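Local structure of maltose/maltodextrin-binding protein (2GH9) at residues I3-H8 and E15-Q20; E19-F24 and V32-V37. The protein binds maltotriose, and probably captures maltodextrins as the solute-binding component of a sugar uptake system. All blocks are in the same frame, centred on the assembly; numbering follows the deposited sequence.

Interaction 1: residues I3-H8 and E15-Q20. With GLC (alpha-D-glucopyranose), chain B.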
loop_
_atom_site.group_PDB
_atom_site.type_symbol
_atom_site.label_atom_id
_atom_site.label_comp_id
_atom_site.label_asym_id
_atom_site.label_seq_id
_atom_site.Cartn_x
_atom_site.Cartn_y
_atom_site.Cartn_z
ATOM N N ILE A 3 24.989 -9.243 -7.204
ATOM C CA ILE A 3 23.537 -9.451 -7.266
ATOM C C ILE A 3 22.843 -8.129 -7.556
ATOM O O ILE A 3 23.385 -7.077 -7.251
ATOM C CB ILE A 3 22.970 -10.074 -5.984
ATOM C CG1 ILE A 3 23.424 -9.290 -4.743
ATOM C CG2 ILE A 3 23.362 -11.560 -5.904
ATOM C CD1 ILE A 3 22.629 -9.588 -3.533
ATOM N N THR A 4 21.653 -8.191 -8.156
ATOM C CA THR A 4 20.887 -6.984 -8.457
ATOM C C THR A 4 19.570 -6.973 -7.689
ATOM O O THR A 4 18.947 -8.017 -7.465
ATOM C CB THR A 4 20.653 -6.797 -9.965
ATOM O OG1 THR A 4 19.756 -7.798 -10.445
ATOM C CG2 THR A 4 21.989 -6.897 -10.734
ATOM N N VAL A 5 19.197 -5.769 -7.254
ATOM C CA VAL A 5 17.969 -5.512 -6.500
ATOM C C VAL A 5 17.116 -4.539 -7.296
ATOM O O VAL A 5 17.579 -3.473 -7.631
ATOM C CB VAL A 5 18.272 -4.871 -5.124
ATOM C CG1 VAL A 5 16.970 -4.612 -4.303
ATOM C CG2 VAL A 5 19.219 -5.743 -4.350
ATOM N N TRP A 6 15.883 -4.931 -7.610
ATOM C CA TRP A 6 14.874 -3.978 -8.089
ATOM C C TRP A 6 14.151 -3.366 -6.911
ATOM O O TRP A 6 13.747 -4.096 -5.994
ATOM C CB TRP A 6 13.866 -4.671 -8.992
ATOM C CG TRP A 6 14.393 -4.958 -10.345
ATOM C CD1 TRP A 6 15.573 -4.528 -10.881
ATOM C CD2 TRP A 6 13.742 -5.721 -11.357
ATOM N NE1 TRP A 6 15.713 -5.006 -12.155
ATOM C CE2 TRP A 6 14.593 -5.728 -12.482
ATOM C CE3 TRP A 6 12.526 -6.420 -11.417
ATOM C CZ2 TRP A 6 14.263 -6.393 -13.665
ATOM C CZ3 TRP A 6 12.200 -7.079 -12.587
ATOM C CH2 TRP A 6 13.071 -7.062 -13.703
ATOM N N THR A 7 14.003 -2.040 -6.925
ATOM C CA THR A 7 13.254 -1.345 -5.868
ATOM C C THR A 7 12.399 -0.198 -6.405
ATOM O O THR A 7 12.776 0.460 -7.368
ATOM C CB THR A 7 14.215 -0.777 -4.777
ATOM O OG1 THR A 7 13.449 -0.277 -3.689
ATOM C CG2 THR A 7 15.106 0.323 -5.331
ATOM N N HIS A 8 11.272 0.043 -5.744
ATOM C CA HIS A 8 10.396 1.194 -6.023
ATOM C C HIS A 8 10.610 2.331 -5.021
ATOM O O HIS A 8 9.888 3.346 -5.024
ATOM C CB HIS A 8 8.917 0.794 -6.044
ATOM C CG HIS A 8 8.444 0.051 -4.826
ATOM N ND1 HIS A 8 7.895 0.684 -3.729
ATOM C CD2 HIS A 8 8.366 -1.280 -4.566
ATOM C CE1 HIS A 8 7.541 -0.221 -2.831
ATOM N NE2 HIS A 8 7.792 -1.422 -3.326
ATOM N N GLU A 15 17.904 5.731 -0.022
ATOM C CA GLU A 15 19.234 5.963 0.530
ATOM C C GLU A 15 19.608 4.892 1.571
ATOM O O GLU A 15 20.728 4.392 1.564
ATOM C CB GLU A 15 19.386 7.390 1.072
ATOM C CG GLU A 15 20.787 7.961 0.829
ATOM C CD GLU A 15 21.130 8.177 -0.662
ATOM O OE1 GLU A 15 20.439 8.975 -1.331
ATOM O OE2 GLU A 15 22.094 7.559 -1.176
ATOM N N TRP A 16 18.661 4.514 2.423
ATOM C CA TRP A 16 18.846 3.365 3.330
ATOM C C TRP A 16 19.219 2.078 2.576
ATOM O O TRP A 16 20.175 1.378 2.945
ATOM C CB TRP A 16 17.569 3.146 4.162
ATOM C CG TRP A 16 17.486 1.861 4.975
ATOM C CD1 TRP A 16 17.843 1.695 6.274
ATOM C CD2 TRP A 16 16.961 0.598 4.547
ATOM N NE1 TRP A 16 17.570 0.425 6.689
ATOM C CE2 TRP A 16 17.037 -0.278 5.648
ATOM C CE3 TRP A 16 16.428 0.126 3.347
ATOM C CZ2 TRP A 16 16.621 -1.601 5.576
ATOM C CZ3 TRP A 16 16.000 -1.188 3.285
ATOM C CH2 TRP A 16 16.103 -2.031 4.393
ATOM N N LEU A 17 18.464 1.766 1.524
ATOM C CA LEU A 17 18.713 0.559 0.748
ATOM C C LEU A 17 20.113 0.566 0.093
ATOM O O LEU A 17 20.798 -0.473 0.069
ATOM C CB LEU A 17 17.618 0.350 -0.319
ATOM C CG LEU A 17 17.776 -0.914 -1.174
ATOM C CD1 LEU A 17 18.082 -2.118 -0.298
ATOM C CD2 LEU A 17 16.569 -1.179 -2.083
ATOM N N LYS A 18 20.520 1.727 -0.423
ATOM C CA LYS A 18 21.842 1.884 -1.043
ATOM C C LYS A 18 22.957 1.670 -0.012
ATOM O O LYS A 18 23.962 1.024 -0.324
ATOM C CB LYS A 18 21.987 3.264 -1.721
ATOM C CG LYS A 18 21.187 3.416 -3.007
ATOM C CD LYS A 18 21.719 4.587 -3.859
ATOM C CE LYS A 18 20.991 4.742 -5.161
ATOM N NZ LYS A 18 21.114 3.522 -6.027
ATOM N N GLU A 19 22.755 2.204 1.196
ATOM C CA GLU A 19 23.691 2.037 2.308
ATOM C C GLU A 19 23.821 0.577 2.712
ATOM O O GLU A 19 24.940 0.089 2.910
ATOM C CB GLU A 19 23.268 2.837 3.550
ATOM C CG GLU A 19 24.238 2.646 4.746
ATOM C CD GLU A 19 23.744 3.198 6.058
ATOM O OE1 GLU A 19 22.715 3.917 6.084
ATOM O OE2 GLU A 19 24.405 2.901 7.088
ATOM N N GLN A 20 22.684 -0.109 2.867
ATOM C CA GLN A 20 22.722 -1.531 3.212
ATOM C C GLN A 20 23.437 -2.348 2.132
ATOM O O GLN A 20 24.099 -3.352 2.436
ATOM C CB GLN A 20 21.310 -2.093 3.475
ATOM C CG GLN A 20 20.455 -1.331 4.498
ATOM C CD GLN A 20 21.262 -0.578 5.564
ATOM O OE1 GLN A 20 21.126 0.645 5.727
ATOM N NE2 GLN A 20 22.100 -1.305 6.289
HETATM C C1 GLC B . 5.928 4.330 -4.369
HETATM C C2 GLC B . 5.912 3.698 -2.979
HETATM C C3 GLC B . 4.843 2.625 -2.918
HETATM C C4 GLC B . 3.481 3.238 -3.281
HETATM C C5 GLC B . 3.516 3.881 -4.677
HETATM C C6 GLC B . 2.215 4.652 -4.974
HETATM O O1 GLC B . 6.413 3.361 -5.295
HETATM O O2 GLC B . 7.214 3.172 -2.639
HETATM O O3 GLC B . 4.790 1.997 -1.627
HETATM O O4 GLC B . 2.525 2.197 -3.380
HETATM O O5 GLC B . 4.622 4.779 -4.754
HETATM O O6 GLC B . 2.265 5.307 -6.256
#
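Leu-17 extends from its helix with CG trans to the backbone N (chi1 -179°), and the turn at chi2 leaves CD2 facing the strand, as the branch that meets Val-5 and Thr-7. This is the first half of a beta-alpha-beta unit in the periplasmic binding protein fold: helix 11-26 lies over strand 3-7, and from residues 15-20 it is Leu-17 that reaches the strand. The meeting is tip to tip on both counts. CD2 of Leu-17 sits 3.6 Å from CB of Thr-7 and 4.1 Å from CG1 of Val-5, so one methyl spans two successive inward positions of the strand. The hydroxyl of Thr-7 also borders this methyl, but its polar needs are met by the carbonyl of Val-60 and the amide of Phe-9. Val-60, on strand 58-63, also packs on Leu-17.

Just past the strand, His-8 enters the sugar pocket. Its CG takes the crowded position between backbone N and carbonyl carbon (chi1 53°), and the ring turns its ND1 edge to the reducing-end glucose of maltotriose. O2 lies in the ring plane. The other ring nitrogen, NE2, makes weak hydrogen bonds to Thr-61 O and Gln-269 OE1, while Phe-39 meets the ring edge-to-face. With an alanine here, glucose O2 would probably be left without its in-plane ring partner and a gap would open beside Phe-39. Glucose O1 adds two weak bonds, to ND1 and to the carbonyl O of His-8, beside the shorter one between ND1 and glucose O2 at 2.8 Å, bent to 151°.

Interaction 2: residues E19-F24 and V32-V37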
loop_
_atom_site.group_PDB
_atom_site.type_symbol
_atom_site.label_atom_id
_atom_site.label_comp_id
_atom_site.label_asym_id
_atom_site.label_seq_id
_atom_site.Cartn_x
_atom_site.Cartn_y
_atom_site.Cartn_z
ATOM N N GLU A 19 22.755 2.204 1.196
ATOM C CA GLU A 19 23.691 2.037 2.308
ATOM C C GLU A 19 23.821 0.577 2.712
ATOM O O GLU A 19 24.940 0.089 2.910
ATOM C CB GLU A 19 23.268 2.837 3.550
ATOM C CG GLU A 19 24.238 2.646 4.746
ATOM C CD GLU A 19 23.744 3.198 6.058
ATOM O OE1 GLU A 19 22.715 3.917 6.084
ATOM O OE2 GLU A 19 24.405 2.901 7.088
ATOM N N GLN A 20 22.684 -0.109 2.867
ATOM C CA GLN A 20 22.722 -1.531 3.212
ATOM C C GLN A 20 23.437 -2.348 2.132
ATOM O O GLN A 20 24.099 -3.352 2.436
ATOM C CB GLN A 20 21.310 -2.093 3.475
ATOM C CG GLN A 20 20.455 -1.331 4.498
ATOM C CD GLN A 20 21.262 -0.578 5.564
ATOM O OE1 GLN A 20 21.126 0.645 5.727
ATOM N NE2 GLN A 20 22.100 -1.305 6.289
ATOM N N ALA A 21 23.305 -1.924 0.879
ATOM C CA ALA A 21 23.952 -2.604 -0.240
ATOM C C ALA A 21 25.471 -2.414 -0.174
ATOM O O ALA A 21 26.238 -3.353 -0.441
ATOM C CB ALA A 21 23.408 -2.100 -1.576
ATOM N N ARG A 22 25.889 -1.188 0.165
ATOM C CA ARG A 22 27.313 -0.882 0.347
ATOM C C ARG A 22 27.885 -1.715 1.504
ATOM O O ARG A 22 28.878 -2.427 1.337
ATOM C CB ARG A 22 27.522 0.629 0.578
ATOM C CG ARG A 22 27.400 1.473 -0.694
ATOM C CD ARG A 22 27.983 2.867 -0.513
ATOM N NE ARG A 22 27.319 3.581 0.578
ATOM C CZ ARG A 22 26.235 4.350 0.446
ATOM N NH1 ARG A 22 25.663 4.546 -0.741
ATOM N NH2 ARG A 22 25.720 4.939 1.519
ATOM N N THR A 23 27.227 -1.652 2.659
ATOM C CA THR A 23 27.603 -2.440 3.826
ATOM C C THR A 23 27.716 -3.962 3.551
ATOM O O THR A 23 28.645 -4.598 4.050
ATOM C CB THR A 23 26.633 -2.192 4.986
ATOM O OG1 THR A 23 26.629 -0.797 5.305
ATOM C CG2 THR A 23 27.033 -2.975 6.207
ATOM N N PHE A 24 26.797 -4.528 2.764
ATOM C CA PHE A 24 26.869 -5.952 2.400
ATOM C C PHE A 24 28.068 -6.283 1.516
ATOM O O PHE A 24 28.584 -7.385 1.585
ATOM C CB PHE A 24 25.599 -6.415 1.671
ATOM C CG PHE A 24 25.488 -7.906 1.529
ATOM C CD1 PHE A 24 25.148 -8.696 2.619
ATOM C CD2 PHE A 24 25.691 -8.522 0.303
ATOM C CE1 PHE A 24 25.025 -10.086 2.487
ATOM C CE2 PHE A 24 25.572 -9.907 0.166
ATOM C CZ PHE A 24 25.236 -10.682 1.255
ATOM N N VAL A 32 26.425 -5.298 -4.734
ATOM C CA VAL A 32 24.966 -5.197 -4.848
ATOM C C VAL A 32 24.597 -3.974 -5.687
ATOM O O VAL A 32 24.951 -2.836 -5.321
ATOM C CB VAL A 32 24.290 -5.086 -3.478
ATOM C CG1 VAL A 32 22.749 -5.005 -3.642
ATOM C CG2 VAL A 32 24.671 -6.262 -2.598
ATOM N N GLU A 33 23.916 -4.206 -6.808
ATOM C CA GLU A 33 23.430 -3.111 -7.641
ATOM C C GLU A 33 21.939 -2.830 -7.343
ATOM O O GLU A 33 21.087 -3.684 -7.523
ATOM C CB GLU A 33 23.661 -3.360 -9.148
ATOM C CG GLU A 33 23.699 -2.018 -9.966
ATOM C CD GLU A 33 23.503 -2.171 -11.472
ATOM O OE1 GLU A 33 24.024 -3.153 -12.067
ATOM O OE2 GLU A 33 22.828 -1.301 -12.081
ATOM N N VAL A 34 21.659 -1.623 -6.857
ATOM C CA VAL A 34 20.286 -1.195 -6.596
ATOM C C VAL A 34 19.738 -0.530 -7.872
ATOM O O VAL A 34 20.291 0.447 -8.362
ATOM C CB VAL A 34 20.242 -0.284 -5.359
ATOM C CG1 VAL A 34 18.796 0.200 -5.064
ATOM C CG2 VAL A 34 20.839 -1.031 -4.148
ATOM N N VAL A 35 18.679 -1.103 -8.429
ATOM C CA VAL A 35 18.071 -0.628 -9.669
ATOM C C VAL A 35 16.658 -0.135 -9.340
ATOM O O VAL A 35 15.834 -0.882 -8.798
ATOM C CB VAL A 35 18.089 -1.735 -10.772
ATOM C CG1 VAL A 35 17.346 -1.310 -12.033
ATOM C CG2 VAL A 35 19.537 -2.118 -11.139
ATOM N N GLU A 36 16.413 1.140 -9.634
ATOM C CA GLU A 36 15.090 1.742 -9.491
ATOM C C GLU A 36 14.167 1.334 -10.635
ATOM O O GLU A 36 14.583 1.241 -11.798
ATOM C CB GLU A 36 15.186 3.260 -9.407
ATOM C CG GLU A 36 15.860 3.748 -8.139
ATOM C CD GLU A 36 16.457 5.147 -8.294
ATOM O OE1 GLU A 36 15.741 6.143 -8.049
ATOM O OE2 GLU A 36 17.657 5.239 -8.639
ATOM N N VAL A 37 12.923 1.057 -10.266
ATOM C CA VAL A 37 11.865 0.603 -11.169
ATOM C C VAL A 37 10.594 1.231 -10.613
ATOM O O VAL A 37 10.364 1.155 -9.393
ATOM C CB VAL A 37 11.640 -0.914 -11.147
ATOM C CG1 VAL A 37 10.643 -1.332 -12.288
ATOM C CG2 VAL A 37 12.967 -1.718 -11.168
HETATM O O HOH W 1 27.414 -3.272 -3.256
#
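Ala-21 points its single methyl toward strand 32-36, where it settles against two valines at once. Its CB is 3.6 Å from CG1 of Val-32 and 3.8 Å from CG2 of Val-34, so the one methyl is shared by both valines. With no longer side chain in the way, the backbones come close, and the CA atoms of Ala-21 and Val-32 are 5.4 Å apart.

Val-32 uses both of its branches. CG1 goes to Ala-21, whereas CG2, trans to the carbonyl carbon, turns to the next turn of the helix and meets Phe-24. Those two side chains cross at about a right angle, with CG2 of Val-32 3.8 Å from CD2 of Phe-24, approaching the ring obliquely. The aromatic ring also meets that of Phe-286, which in turn packs on Val-32, so helix 280-290 borders this corner of the contact.

The contact forms the second half of the beta-alpha-beta crossover, in which helix 11-26 returns the chain to the start of the next parallel strand. Locally the helix and strand run nearly antiparallel, at 166°, their axes approaching to 8.2 Å. Val-34 carries the packing further back along the helix, touching Leu-14, Leu-17 and Lys-18.

A water lies beside the apolar patch. It accepts the N-H of Val-32 at 2.7 Å and sits 3.1 Å from the carbonyl O of Ala-21, placed to donate to it. Within the helix, Thr-23 OG1 donates to Glu-19 O at 3.1 Å, from 40° above the carbonyl plane, and that same oxygen takes the backbone N-H of Thr-23.

From the N terminus the chain runs out along strand 3-7, turns back through helix 11-26 and sets off again as strand 32-36. Interaction 1 closes the short loop between the first strand and the helix, on the pocket side; interaction 2 closes the one between the helix and the second strand. The two follow one another, neither nesting nor crossing, and share Glu-19 and Gln-20. Their strands are parallel neighbours in one sheet, with probable hydrogen bonds from Val-5 N to Glu-33 O and from Val-35 N to Val-5 O, so one helix is packed against two adjacent strands by successive turns.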